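Local coordinates for protein alcohol dehydrogenase IV (Corynebacterium glutamicum, PDB 3IV7) that probably reduces maleylacetate with a nicotinamide cofactor and probably binds a metal, as a member of the iron-containing alcohol dehydrogenase family, at residues S125-V130 / G225-A230; S238-K243 / E340-L345; A284-D289 / Q296-S301; K39-A44 / A82-N87. One frame throughout, in Å; residues are numbered along the deposited sequence.

Contact 1. Residues S125-V130 / G225-A230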
loop_
_atom_site.group_PDB
_atom_site.type_symbol
_atom_site.label_atom_id
_atom_site.label_comp_id
_atom_site.label_asym_id
_atom_site.label_seq_id
_atom_site.Cartn_x
_atom_site.Cartn_y
_atom_site.Cartn_z
ATOM N N SER A 125 -7.771 -10.287 9.992
ATOM C CA SER A 125 -7.251 -11.491 9.372
ATOM C C SER A 125 -7.424 -11.440 7.868
ATOM O O SER A 125 -6.640 -12.006 7.150
ATOM C CB SER A 125 -7.887 -12.757 9.949
ATOM O OG SER A 125 -7.242 -13.916 9.419
ATOM N N GLU A 126 -8.448 -10.724 7.401
ATOM C CA GLU A 126 -8.759 -10.636 5.948
ATOM C C GLU A 126 -7.657 -9.961 5.118
ATOM O O GLU A 126 -7.629 -10.090 3.894
ATOM C CB GLU A 126 -10.075 -9.906 5.723
ATOM C CG GLU A 126 -10.100 -8.418 6.186
ATOM C CD GLU A 126 -10.365 -8.215 7.640
ATOM O OE1 GLU A 126 -10.359 -9.188 8.399
ATOM O OE2 GLU A 126 -10.570 -7.058 8.033
ATOM N N ALA A 127 -6.766 -9.252 5.789
ATOM C CA ALA A 127 -5.689 -8.572 5.137
ATOM C C ALA A 127 -4.334 -9.191 5.395
ATOM O O ALA A 127 -3.356 -8.591 5.086
ATOM C CB ALA A 127 -5.674 -7.117 5.536
ATOM N N THR A 128 -4.271 -10.403 5.948
ATOM C CA THR A 128 -2.971 -11.072 6.127
ATOM C C THR A 128 -2.942 -12.438 5.412
ATOM O O THR A 128 -4.011 -13.077 5.133
ATOM C CB THR A 128 -2.614 -11.303 7.622
ATOM O OG1 THR A 128 -3.285 -12.464 8.101
ATOM C CG2 THR A 128 -3.010 -10.107 8.487
ATOM N N ASN A 129 -1.732 -12.889 5.177
ATOM C CA ASN A 129 -1.456 -14.163 4.578
ATOM C C ASN A 129 -1.043 -15.148 5.645
ATOM O O ASN A 129 -0.311 -16.073 5.376
ATOM C CB ASN A 129 -0.355 -14.028 3.542
ATOM C CG ASN A 129 0.902 -13.358 4.092
ATOM O OD1 ASN A 129 0.972 -12.986 5.269
ATOM N ND2 ASN A 129 1.850 -13.106 3.208
ATOM N N VAL A 130 -1.532 -14.920 6.863
ATOM C CA VAL A 130 -1.231 -15.754 8.023
ATOM C C VAL A 130 -2.397 -16.685 8.281
ATOM O O VAL A 130 -3.582 -16.247 8.318
ATOM C CB VAL A 130 -0.989 -14.880 9.292
ATOM C CG1 VAL A 130 -0.843 -15.773 10.581
ATOM C CG2 VAL A 130 0.252 -13.988 9.087
ATOM N N GLY A 225 -9.482 1.504 9.420
ATOM C CA GLY A 225 -8.282 1.418 10.279
ATOM C C GLY A 225 -7.794 0.013 10.440
ATOM O O GLY A 225 -6.599 -0.274 10.320
ATOM N N ALA A 226 -8.722 -0.877 10.700
ATOM C CA ALA A 226 -8.419 -2.263 10.854
ATOM C C ALA A 226 -7.758 -2.837 9.610
ATOM O O ALA A 226 -6.877 -3.665 9.711
ATOM C CB ALA A 226 -9.719 -3.047 11.183
ATOM N N TYR A 227 -8.205 -2.408 8.428
ATOM C CA TYR A 227 -7.618 -2.912 7.190
ATOM C C TYR A 227 -6.162 -2.486 7.065
ATOM O O TYR A 227 -5.264 -3.339 6.865
ATOM C CB TYR A 227 -8.404 -2.453 5.971
ATOM C CG TYR A 227 -7.822 -3.000 4.680
ATOM C CD1 TYR A 227 -7.849 -4.354 4.405
ATOM C CD2 TYR A 227 -7.200 -2.158 3.766
ATOM C CE1 TYR A 227 -7.275 -4.868 3.230
ATOM C CE2 TYR A 227 -6.655 -2.643 2.594
ATOM C CZ TYR A 227 -6.701 -3.989 2.317
ATOM O OH TYR A 227 -6.110 -4.455 1.161
ATOM N N LEU A 228 -5.899 -1.186 7.216
ATOM C CA LEU A 228 -4.504 -0.700 7.109
ATOM C C LEU A 228 -3.590 -1.251 8.203
ATOM O O LEU A 228 -2.423 -1.550 7.961
ATOM C CB LEU A 228 -4.470 0.805 7.048
ATOM C CG LEU A 228 -5.064 1.301 5.707
ATOM C CD1 LEU A 228 -4.869 2.719 5.602
ATOM C CD2 LEU A 228 -4.403 0.575 4.517
ATOM N N ALA A 229 -4.127 -1.429 9.395
ATOM C CA ALA A 229 -3.357 -2.038 10.477
ATOM C C ALA A 229 -2.846 -3.419 10.058
ATOM O O ALA A 229 -1.693 -3.764 10.300
ATOM C CB ALA A 229 -4.219 -2.155 11.725
ATOM N N ALA A 230 -3.756 -4.225 9.488
ATOM C CA ALA A 230 -3.458 -5.601 9.115
ATOM C C ALA A 230 -2.532 -5.691 7.907
ATOM O O ALA A 230 -1.606 -6.523 7.886
ATOM C CB ALA A 230 -4.770 -6.388 8.877
#
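A127 meets two residues one turn apart on helix 216-236, Y227 and A230. Its methyl carbon CB lies 3.5 Å from CB of A230. The same CB of A127 also touches the ring of Y227, 3.6 Å from CE1, and it comes in obliquely. T128 adds a lighter touch: its CG2 is 3.9 Å from the carbonyl O of A230. The contact is buried and mostly apolar, and no hydrogen bond crosses it. The small alanines let the loop backbone come close to the helix, with the CA atoms of A127 and A230 5.4 Å apart.

Y227 reaches A127 because its CG stands anti to the backbone N (chi1 -179°). This sets the CD1-CE1 side of the ring against A127 CB, while Y227 OH is hydrogen-bonded to Q15. T128 turns its methyl to the helix and its hydroxyl away from it. OG1 of T128 accepts from the backbone N of V130 at 3.3 Å, an ST turn, and also bonds to K105. K105 further bonds S125 OG and V130 O, so one lysine ties three points of the loop.

The loop joins strands 115-119 and 130-135 of the sheet-bearing half and packs on a helix of the helical half, a buried junction. Strand 7-20 touches A127 and Y227, helix 164-181 lies against A229, helix 189-211 against L228, and I190 of the second subunit packs on Y227.

Contact 2. Residues S238-K243 / E340-L345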
loop_
_atom_site.group_PDB
_atom_site.type_symbol
_atom_site.label_atom_id
_atom_site.label_comp_id
_atom_site.label_asym_id
_atom_site.label_seq_id
_atom_site.Cartn_x
_atom_site.Cartn_y
_atom_site.Cartn_z
ATOM N N SER A 238 5.341 -10.218 13.005
ATOM C CA SER A 238 5.050 -10.211 14.448
ATOM C C SER A 238 6.174 -9.733 15.294
ATOM O O SER A 238 7.271 -10.321 15.295
ATOM C CB SER A 238 4.657 -11.605 14.914
ATOM O OG SER A 238 3.439 -11.982 14.339
ATOM N N GLY A 239 5.894 -8.692 16.077
ATOM C CA GLY A 239 6.840 -8.149 17.012
ATOM C C GLY A 239 6.547 -8.717 18.402
ATOM O O GLY A 239 5.763 -9.664 18.534
ATOM N N LEU A 240 7.170 -8.130 19.423
ATOM C CA LEU A 240 7.002 -8.583 20.831
ATOM C C LEU A 240 5.533 -8.763 21.250
ATOM O O LEU A 240 5.178 -9.784 21.846
ATOM C CB LEU A 240 7.684 -7.598 21.784
ATOM C CG LEU A 240 7.607 -7.874 23.310
ATOM C CD1 LEU A 240 8.249 -9.210 23.674
ATOM C CD2 LEU A 240 8.251 -6.750 24.088
ATOM N N HIS A 241 4.691 -7.766 20.961
ATOM C CA HIS A 241 3.290 -7.810 21.367
ATOM C C HIS A 241 2.615 -9.040 20.867
ATOM O O HIS A 241 1.961 -9.742 21.634
ATOM C CB HIS A 241 2.506 -6.586 20.883
ATOM C CG HIS A 241 1.030 -6.729 21.038
ATOM N ND1 HIS A 241 0.356 -6.290 22.150
ATOM C CD2 HIS A 241 0.094 -7.285 20.223
ATOM C CE1 HIS A 241 -0.930 -6.565 22.018
ATOM N NE2 HIS A 241 -1.113 -7.170 20.859
ATOM N N HIS A 242 2.770 -9.322 19.577
ATOM C CA HIS A 242 2.097 -10.456 18.973
ATOM C C HIS A 242 2.636 -11.768 19.480
ATOM O O HIS A 242 1.884 -12.718 19.619
ATOM C CB HIS A 242 2.162 -10.381 17.430
ATOM C CG HIS A 242 1.378 -9.250 16.866
ATOM N ND1 HIS A 242 1.860 -7.961 16.827
ATOM C CD2 HIS A 242 0.110 -9.196 16.382
ATOM C CE1 HIS A 242 0.928 -7.167 16.322
ATOM N NE2 HIS A 242 -0.137 -7.893 16.039
ATOM N N LYS A 243 3.932 -11.841 19.730
ATOM C CA LYS A 243 4.517 -13.080 20.269
ATOM C C LYS A 243 3.921 -13.368 21.660
ATOM O O LYS A 243 3.518 -14.478 21.935
ATOM C CB LYS A 243 6.033 -12.978 20.360
ATOM C CG LYS A 243 6.779 -12.861 19.022
ATOM C CD LYS A 243 6.325 -13.894 18.007
ATOM C CE LYS A 243 7.138 -13.792 16.712
ATOM N NZ LYS A 243 6.800 -14.900 15.791
ATOM N N GLU A 340 13.629 -11.706 33.176
ATOM C CA GLU A 340 13.135 -10.825 34.253
ATOM C C GLU A 340 12.207 -9.713 33.734
ATOM O O GLU A 340 11.128 -9.504 34.290
ATOM C CB GLU A 340 14.281 -10.173 35.053
ATOM C CG GLU A 340 15.205 -11.132 35.778
ATOM C CD GLU A 340 16.236 -11.772 34.865
ATOM O OE1 GLU A 340 16.183 -11.538 33.632
ATOM O OE2 GLU A 340 17.092 -12.507 35.374
ATOM N N ASN A 341 12.604 -9.001 32.675
ATOM C CA ASN A 341 11.799 -7.870 32.263
ATOM C C ASN A 341 10.522 -8.263 31.525
ATOM O O ASN A 341 9.529 -7.555 31.621
ATOM C CB ASN A 341 12.613 -6.734 31.577
ATOM C CG ASN A 341 13.169 -7.109 30.213
ATOM O OD1 ASN A 341 12.704 -8.024 29.557
ATOM N ND2 ASN A 341 14.197 -6.364 29.782
ATOM N N LEU A 342 10.529 -9.415 30.848
ATOM C CA LEU A 342 9.310 -9.941 30.262
ATOM C C LEU A 342 8.374 -10.410 31.385
ATOM O O LEU A 342 7.172 -10.227 31.299
ATOM C CB LEU A 342 9.598 -11.078 29.283
ATOM C CG LEU A 342 8.441 -11.595 28.435
ATOM C CD1 LEU A 342 7.730 -10.468 27.611
ATOM C CD2 LEU A 342 8.948 -12.708 27.484
ATOM N N SER A 343 8.932 -11.013 32.430
ATOM C CA SER A 343 8.126 -11.374 33.607
ATOM C C SER A 343 7.502 -10.119 34.223
ATOM O O SER A 343 6.349 -10.130 34.586
ATOM C CB SER A 343 8.959 -12.116 34.655
ATOM O OG SER A 343 9.325 -13.392 34.180
ATOM N N ARG A 344 8.269 -9.032 34.308
ATOM C CA ARG A 344 7.751 -7.766 34.888
ATOM C C ARG A 344 6.656 -7.178 34.006
ATOM O O ARG A 344 5.670 -6.639 34.500
ATOM C CB ARG A 344 8.874 -6.738 35.077
ATOM C CG ARG A 344 8.422 -5.402 35.743
ATOM C CD ARG A 344 8.166 -5.590 37.204
ATOM N NE ARG A 344 7.561 -4.418 37.834
ATOM C CZ ARG A 344 6.262 -4.147 37.831
ATOM N NH1 ARG A 344 5.407 -4.928 37.168
ATOM N NH2 ARG A 344 5.818 -3.067 38.458
ATOM N N LEU A 345 6.842 -7.273 32.705
ATOM C CA LEU A 345 5.851 -6.796 31.766
ATOM C C LEU A 345 4.532 -7.540 31.978
ATOM O O LEU A 345 3.475 -6.915 32.089
ATOM C CB LEU A 345 6.341 -6.972 30.334
ATOM C CG LEU A 345 5.424 -6.468 29.237
ATOM C CD1 LEU A 345 6.240 -6.168 27.935
ATOM C CD2 LEU A 345 4.280 -7.450 28.962
#
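The all-helical C-terminal half of this dehydroquinate synthase-like fold brings together helix 240-250 and helix 339-351, which meet here through three leucines. L240 is the first residue of its helix, directly after the N-cap residue G239. It points toward the second helix, and L342 and L345, three residues apart on that helix, point back. The backbones stay well separated: the nearest CA atoms, those of L240 and L342, are 9.8 Å apart. The side chains bridge this distance through their terminal methyls. No hydrogen bond crosses between the two segments, and the three leucines are buried.

Other helices fill in the surroundings. L240 also packs on F270 of helix 256-271, and L342 on V322 and L326 of helix 318-326. I244, one turn on from L240, touches both L342 and L345, so the leucine cluster continues along helix 240-250.

L240 and L342 slide past each other in opposite directions. Each carries CG anti to its backbone N and beside the carbonyl carbon (chi1 179° in L240, -171° in L342), and the methyls face the other helix. The two methyls of L240 divide the work: CD2 is 4.4 Å from CD1 of L345, while CD1 lies 4.2 Å from CD1 of L342.

Contact 3. Residues A284-D289 / Q296-S301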
loop_
_atom_site.group_PDB
_atom_site.type_symbol
_atom_site.label_atom_id
_atom_site.label_comp_id
_atom_site.label_asym_id
_atom_site.label_seq_id
_atom_site.Cartn_x
_atom_site.Cartn_y
_atom_site.Cartn_z
ATOM N N ALA A 284 2.448 11.345 16.616
ATOM C CA ALA A 284 1.841 12.177 15.574
ATOM C C ALA A 284 0.481 11.620 15.130
ATOM O O ALA A 284 -0.471 12.363 14.925
ATOM C CB ALA A 284 2.772 12.274 14.377
ATOM N N ALA A 285 0.406 10.313 14.966
ATOM C CA ALA A 285 -0.817 9.688 14.544
ATOM C C ALA A 285 -1.910 9.858 15.585
ATOM O O ALA A 285 -3.067 9.967 15.236
ATOM C CB ALA A 285 -0.581 8.225 14.254
ATOM N N PHE A 286 -1.537 9.827 16.869
ATOM C CA PHE A 286 -2.488 10.049 17.958
ATOM C C PHE A 286 -2.818 11.532 18.116
ATOM O O PHE A 286 -3.850 11.877 18.662
ATOM C CB PHE A 286 -1.965 9.503 19.292
ATOM C CG PHE A 286 -2.185 8.010 19.490
ATOM C CD1 PHE A 286 -3.447 7.496 19.580
ATOM C CD2 PHE A 286 -1.113 7.163 19.663
ATOM C CE1 PHE A 286 -3.648 6.143 19.774
ATOM C CE2 PHE A 286 -1.302 5.802 19.843
ATOM C CZ PHE A 286 -2.542 5.295 19.920
ATOM N N GLY A 287 -1.917 12.404 17.672
ATOM C CA GLY A 287 -2.118 13.855 17.823
ATOM C C GLY A 287 -1.752 14.310 19.231
ATOM O O GLY A 287 -2.303 15.270 19.737
ATOM N N THR A 288 -0.782 13.626 19.836
ATOM C CA THR A 288 -0.390 13.859 21.205
ATOM C C THR A 288 1.134 13.929 21.276
ATOM O O THR A 288 1.813 13.569 20.330
ATOM C CB THR A 288 -0.907 12.719 22.124
ATOM O OG1 THR A 288 -0.473 11.452 21.612
ATOM C CG2 THR A 288 -2.448 12.723 22.195
ATOM N N ASP A 289 1.660 14.385 22.407
ATOM C CA ASP A 289 3.114 14.600 22.562
ATOM C C ASP A 289 3.904 13.313 22.603
ATOM O O ASP A 289 5.032 13.259 22.107
ATOM C CB ASP A 289 3.402 15.435 23.813
ATOM C CG ASP A 289 2.847 16.843 23.710
ATOM O OD1 ASP A 289 2.901 17.421 22.612
ATOM O OD2 ASP A 289 2.343 17.365 24.728
ATOM N N GLN A 296 -3.145 6.008 26.048
ATOM C CA GLN A 296 -3.834 6.059 27.344
ATOM C C GLN A 296 -5.127 6.886 27.285
ATOM O O GLN A 296 -6.141 6.489 27.860
ATOM C CB GLN A 296 -2.903 6.573 28.443
ATOM C CG GLN A 296 -1.772 5.618 28.824
ATOM C CD GLN A 296 -2.260 4.280 29.384
ATOM O OE1 GLN A 296 -2.479 3.324 28.635
ATOM N NE2 GLN A 296 -2.331 4.182 30.715
ATOM N N ARG A 297 -5.097 8.012 26.567
ATOM C CA ARG A 297 -6.297 8.815 26.363
ATOM C C ARG A 297 -7.347 8.060 25.589
ATOM O O ARG A 297 -8.536 8.200 25.864
ATOM C CB ARG A 297 -5.975 10.100 25.623
ATOM C CG ARG A 297 -5.240 11.067 26.444
ATOM C CD ARG A 297 -4.850 12.294 25.676
ATOM N NE ARG A 297 -4.001 13.174 26.490
ATOM C CZ ARG A 297 -3.504 14.337 26.083
ATOM N NH1 ARG A 297 -3.775 14.798 24.867
ATOM N NH2 ARG A 297 -2.743 15.052 26.905
ATOM N N LEU A 298 -6.930 7.307 24.578
ATOM C CA LEU A 298 -7.865 6.500 23.836
ATOM C C LEU A 298 -8.484 5.471 24.750
ATOM O O LEU A 298 -9.734 5.335 24.812
ATOM C CB LEU A 298 -7.195 5.821 22.658
ATOM C CG LEU A 298 -8.046 4.798 21.911
ATOM C CD1 LEU A 298 -9.317 5.438 21.314
ATOM C CD2 LEU A 298 -7.187 4.172 20.827
ATOM N N ARG A 299 -7.638 4.763 25.490
ATOM C CA ARG A 299 -8.114 3.701 26.384
ATOM C C ARG A 299 -9.110 4.202 27.410
ATOM O O ARG A 299 -10.162 3.578 27.628
ATOM C CB ARG A 299 -6.946 3.007 27.070
ATOM C CG ARG A 299 -6.099 2.163 26.096
ATOM C CD ARG A 299 -4.962 1.511 26.777
ATOM N NE ARG A 299 -5.427 0.506 27.713
ATOM C CZ ARG A 299 -5.073 0.417 28.992
ATOM N NH1 ARG A 299 -4.206 1.273 29.543
ATOM N NH2 ARG A 299 -5.574 -0.558 29.731
ATOM N N LEU A 300 -8.813 5.332 28.034
ATOM C CA LEU A 300 -9.761 5.917 28.970
ATOM C C LEU A 300 -11.072 6.284 28.249
ATOM O O LEU A 300 -12.145 5.996 28.729
ATOM C CB LEU A 300 -9.163 7.159 29.623
ATOM C CG LEU A 300 -9.973 7.710 30.787
ATOM C CD1 LEU A 300 -10.198 6.614 31.792
ATOM C CD2 LEU A 300 -9.252 8.902 31.441
ATOM N N SER A 301 -10.977 6.852 27.047
ATOM C CA SER A 301 -12.186 7.289 26.346
ATOM C C SER A 301 -13.065 6.131 25.861
ATOM O O SER A 301 -14.240 6.322 25.616
ATOM C CB SER A 301 -11.850 8.232 25.193
ATOM O OG SER A 301 -11.403 7.509 24.062
#
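A Schellman motif ends helix 276-286, and the residues on either side of its glycine, F286 and T288, both reach helix 291-301. G287 takes a positive phi of 80°. The backbone N of T288 bonds back to the carbonyl five residues earlier, the defining long bond, and G287 N bonds weakly to A284 O. A short link leads into helix 291-301, so two consecutive helices pack together.

On the buried side, CE1 of F286 is 4.2 Å from CD2 of L298, and the methyl comes to the ring edge, near its plane. The two side chains cross at about a right angle. Both also pack on L175 of helix 164-181 and N203 of helix 189-211.

On the outer side, T288 and R297 pass each other in opposite directions. CG2 of T288 lies 3.6 Å from NH1 of R297, approaching the guanidinium obliquely. R297 is extended from CG to NE, which carries the charged end across to the turn. T288 OG1 bonds to T290 O.

No hydrogen bond links the segments. R297 has a long, weak ion pair with E293, and D289 OD2 stays 6.0 Å from its NH2. The contact is probably van der Waals packing, with a weak longer-range attraction from these acids possible.

Contact 4. Residues K39-A44 / A82-N87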
loop_
_atom_site.group_PDB
_atom_site.type_symbol
_atom_site.label_atom_id
_atom_site.label_comp_id
_atom_site.label_asym_id
_atom_site.label_seq_id
_atom_site.Cartn_x
_atom_site.Cartn_y
_atom_site.Cartn_z
ATOM N N LYS A 39 -20.116 -21.968 -8.309
ATOM C CA LYS A 39 -20.379 -22.819 -7.145
ATOM C C LYS A 39 -19.765 -22.239 -5.898
ATOM O O LYS A 39 -18.724 -22.693 -5.432
ATOM C CB LYS A 39 -19.869 -24.240 -7.381
ATOM C CG LYS A 39 -20.607 -24.987 -8.487
ATOM C CD LYS A 39 -20.660 -26.476 -8.234
ATOM C CE LYS A 39 -21.754 -26.840 -7.229
ATOM N NZ LYS A 39 -21.934 -28.316 -7.126
ATOM N N VAL A 40 -20.478 -21.265 -5.337
ATOM C CA VAL A 40 -20.058 -20.500 -4.227
ATOM C C VAL A 40 -20.351 -21.199 -2.900
ATOM O O VAL A 40 -21.448 -21.736 -2.679
ATOM C CB VAL A 40 -20.795 -19.133 -4.211
ATOM C CG1 VAL A 40 -20.352 -18.288 -3.004
ATOM C CG2 VAL A 40 -20.576 -18.368 -5.540
HETATM N N MSE A 41 -19.372 -21.162 -2.012
HETATM C CA MSE A 41 -19.528 -21.666 -0.661
HETATM C C MSE A 41 -19.447 -20.496 0.302
HETATM O O MSE A 41 -18.446 -19.776 0.331
HETATM C CB MSE A 41 -18.439 -22.677 -0.353
HETATM C CG MSE A 41 -18.444 -23.272 1.100
HETATM SE SE MSE A 41 -17.045 -24.635 1.213
HETATM C CE MSE A 41 -17.180 -25.199 3.064
ATOM N N VAL A 42 -20.515 -20.289 1.075
ATOM C CA VAL A 42 -20.537 -19.237 2.095
ATOM C C VAL A 42 -20.258 -19.861 3.472
ATOM O O VAL A 42 -20.880 -20.864 3.873
ATOM C CB VAL A 42 -21.879 -18.478 2.119
ATOM C CG1 VAL A 42 -21.933 -17.530 3.289
ATOM C CG2 VAL A 42 -22.080 -17.696 0.807
ATOM N N ILE A 43 -19.309 -19.275 4.173
ATOM C CA ILE A 43 -18.869 -19.775 5.459
ATOM C C ILE A 43 -19.218 -18.734 6.492
ATOM O O ILE A 43 -18.790 -17.583 6.387
ATOM C CB ILE A 43 -17.324 -20.023 5.466
ATOM C CG1 ILE A 43 -16.955 -21.079 4.449
ATOM C CG2 ILE A 43 -16.838 -20.418 6.880
ATOM C CD1 ILE A 43 -15.549 -20.994 3.962
ATOM N N ALA A 44 -19.960 -19.139 7.509
ATOM C CA ALA A 44 -20.366 -18.219 8.571
ATOM C C ALA A 44 -20.822 -19.037 9.795
ATOM O O ALA A 44 -21.446 -20.056 9.642
ATOM C CB ALA A 44 -21.534 -17.305 8.074
ATOM N N ALA A 82 -13.154 -30.948 2.698
ATOM C CA ALA A 82 -13.878 -32.022 2.022
ATOM C C ALA A 82 -15.192 -31.508 1.393
ATOM O O ALA A 82 -15.510 -31.839 0.252
ATOM C CB ALA A 82 -14.156 -33.161 3.000
ATOM N N VAL A 83 -15.956 -30.734 2.156
ATOM C CA VAL A 83 -17.184 -30.098 1.628
ATOM C C VAL A 83 -16.862 -29.278 0.359
ATOM O O VAL A 83 -17.519 -29.446 -0.700
ATOM C CB VAL A 83 -17.853 -29.194 2.702
ATOM C CG1 VAL A 83 -18.958 -28.342 2.096
ATOM C CG2 VAL A 83 -18.404 -30.055 3.850
ATOM N N ALA A 84 -15.817 -28.448 0.445
ATOM C CA ALA A 84 -15.360 -27.660 -0.696
ATOM C C ALA A 84 -15.064 -28.534 -1.920
ATOM O O ALA A 84 -15.597 -28.302 -3.018
ATOM C CB ALA A 84 -14.087 -26.833 -0.311
ATOM N N THR A 85 -14.215 -29.529 -1.733
ATOM C CA THR A 85 -13.796 -30.371 -2.824
ATOM C C THR A 85 -14.944 -31.281 -3.344
ATOM O O THR A 85 -15.136 -31.400 -4.547
ATOM C CB THR A 85 -12.575 -31.231 -2.427
ATOM O OG1 THR A 85 -12.916 -32.045 -1.316
ATOM C CG2 THR A 85 -11.405 -30.367 -2.051
ATOM N N ASP A 86 -15.694 -31.900 -2.438
ATOM C CA ASP A 86 -16.803 -32.785 -2.834
ATOM C C ASP A 86 -17.870 -32.067 -3.658
ATOM O O ASP A 86 -18.510 -32.671 -4.513
ATOM C CB ASP A 86 -17.485 -33.397 -1.605
ATOM C CG ASP A 86 -16.624 -34.439 -0.902
ATOM O OD1 ASP A 86 -15.563 -34.817 -1.442
ATOM O OD2 ASP A 86 -17.015 -34.871 0.203
ATOM N N ASN A 87 -18.072 -30.789 -3.380
ATOM C CA ASN A 87 -19.123 -30.028 -4.020
ATOM C C ASN A 87 -18.607 -29.189 -5.170
ATOM O O ASN A 87 -19.340 -28.366 -5.734
ATOM C CB ASN A 87 -19.819 -29.156 -2.982
ATOM C CG ASN A 87 -20.683 -29.963 -2.039
ATOM O OD1 ASN A 87 -21.771 -30.394 -2.406
ATOM N ND2 ASN A 87 -20.224 -30.141 -0.808
#
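NZ of K39 donates to the carbonyl O of N87 at 2.9 Å, tilted 34° from the carbonyl plane. This is the hydrogen bond that crosses from the strand side to the helix end. The chain of K39 bends at chi2 and chi3 to bring NZ there, and its CE and CD lie against the same oxygen. A positive charge at the carbonyl end of a helix is probably favourable to the helix dipole.

N87 is itself held by V83 O, near the end of helix 74-86. The backbone N of N87 donates to that oxygen at 3.0 Å, and ND2 of N87 at 2.8 Å, from opposite faces of its plane. The ND2 bond should help fix the rotation of the N87 amide.

Deeper in, M41 (selenomethionine in the crystal) makes the apolar part. Its extended chain, with CG anti to the backbone N (chi1 178°), carries SE and CE to the helix, where it crosses V83 at about a right angle. CE is 3.7 Å from CG1 of V83, and SE is 4.0 Å from CB of A84.

Helix 74-86 is the crossover of a beta-alpha-beta unit from strand 63-65 to strand 91-96, and packs on strand 40-43 between them. I63 touches V83 and N87, and I107 of helix 98-111 packs on A84.

Contact 4 comes first along the chain and joins a helix to the parallel sheet of the N-terminal half. Contact 1 follows: it ties a loop of that half to helix 216-236 of the C-terminal half, near the centre of the chain. Contacts 2 and 3 lie wholly among the C-terminal helices, and contact 3 falls within the sequence that contact 2 spans. Helix 240-250 follows helix 216-236 after a short link, so contact 2 opens just after contact 1 closes. Their centres are about 22 Å apart, as are those of contacts 2 and 3. Contact 4 lies about 44 Å from contact 3, centre to centre, across the chain's centre. Contact 4 thus belongs to the sheet half, contacts 2 and 3 to the helical half.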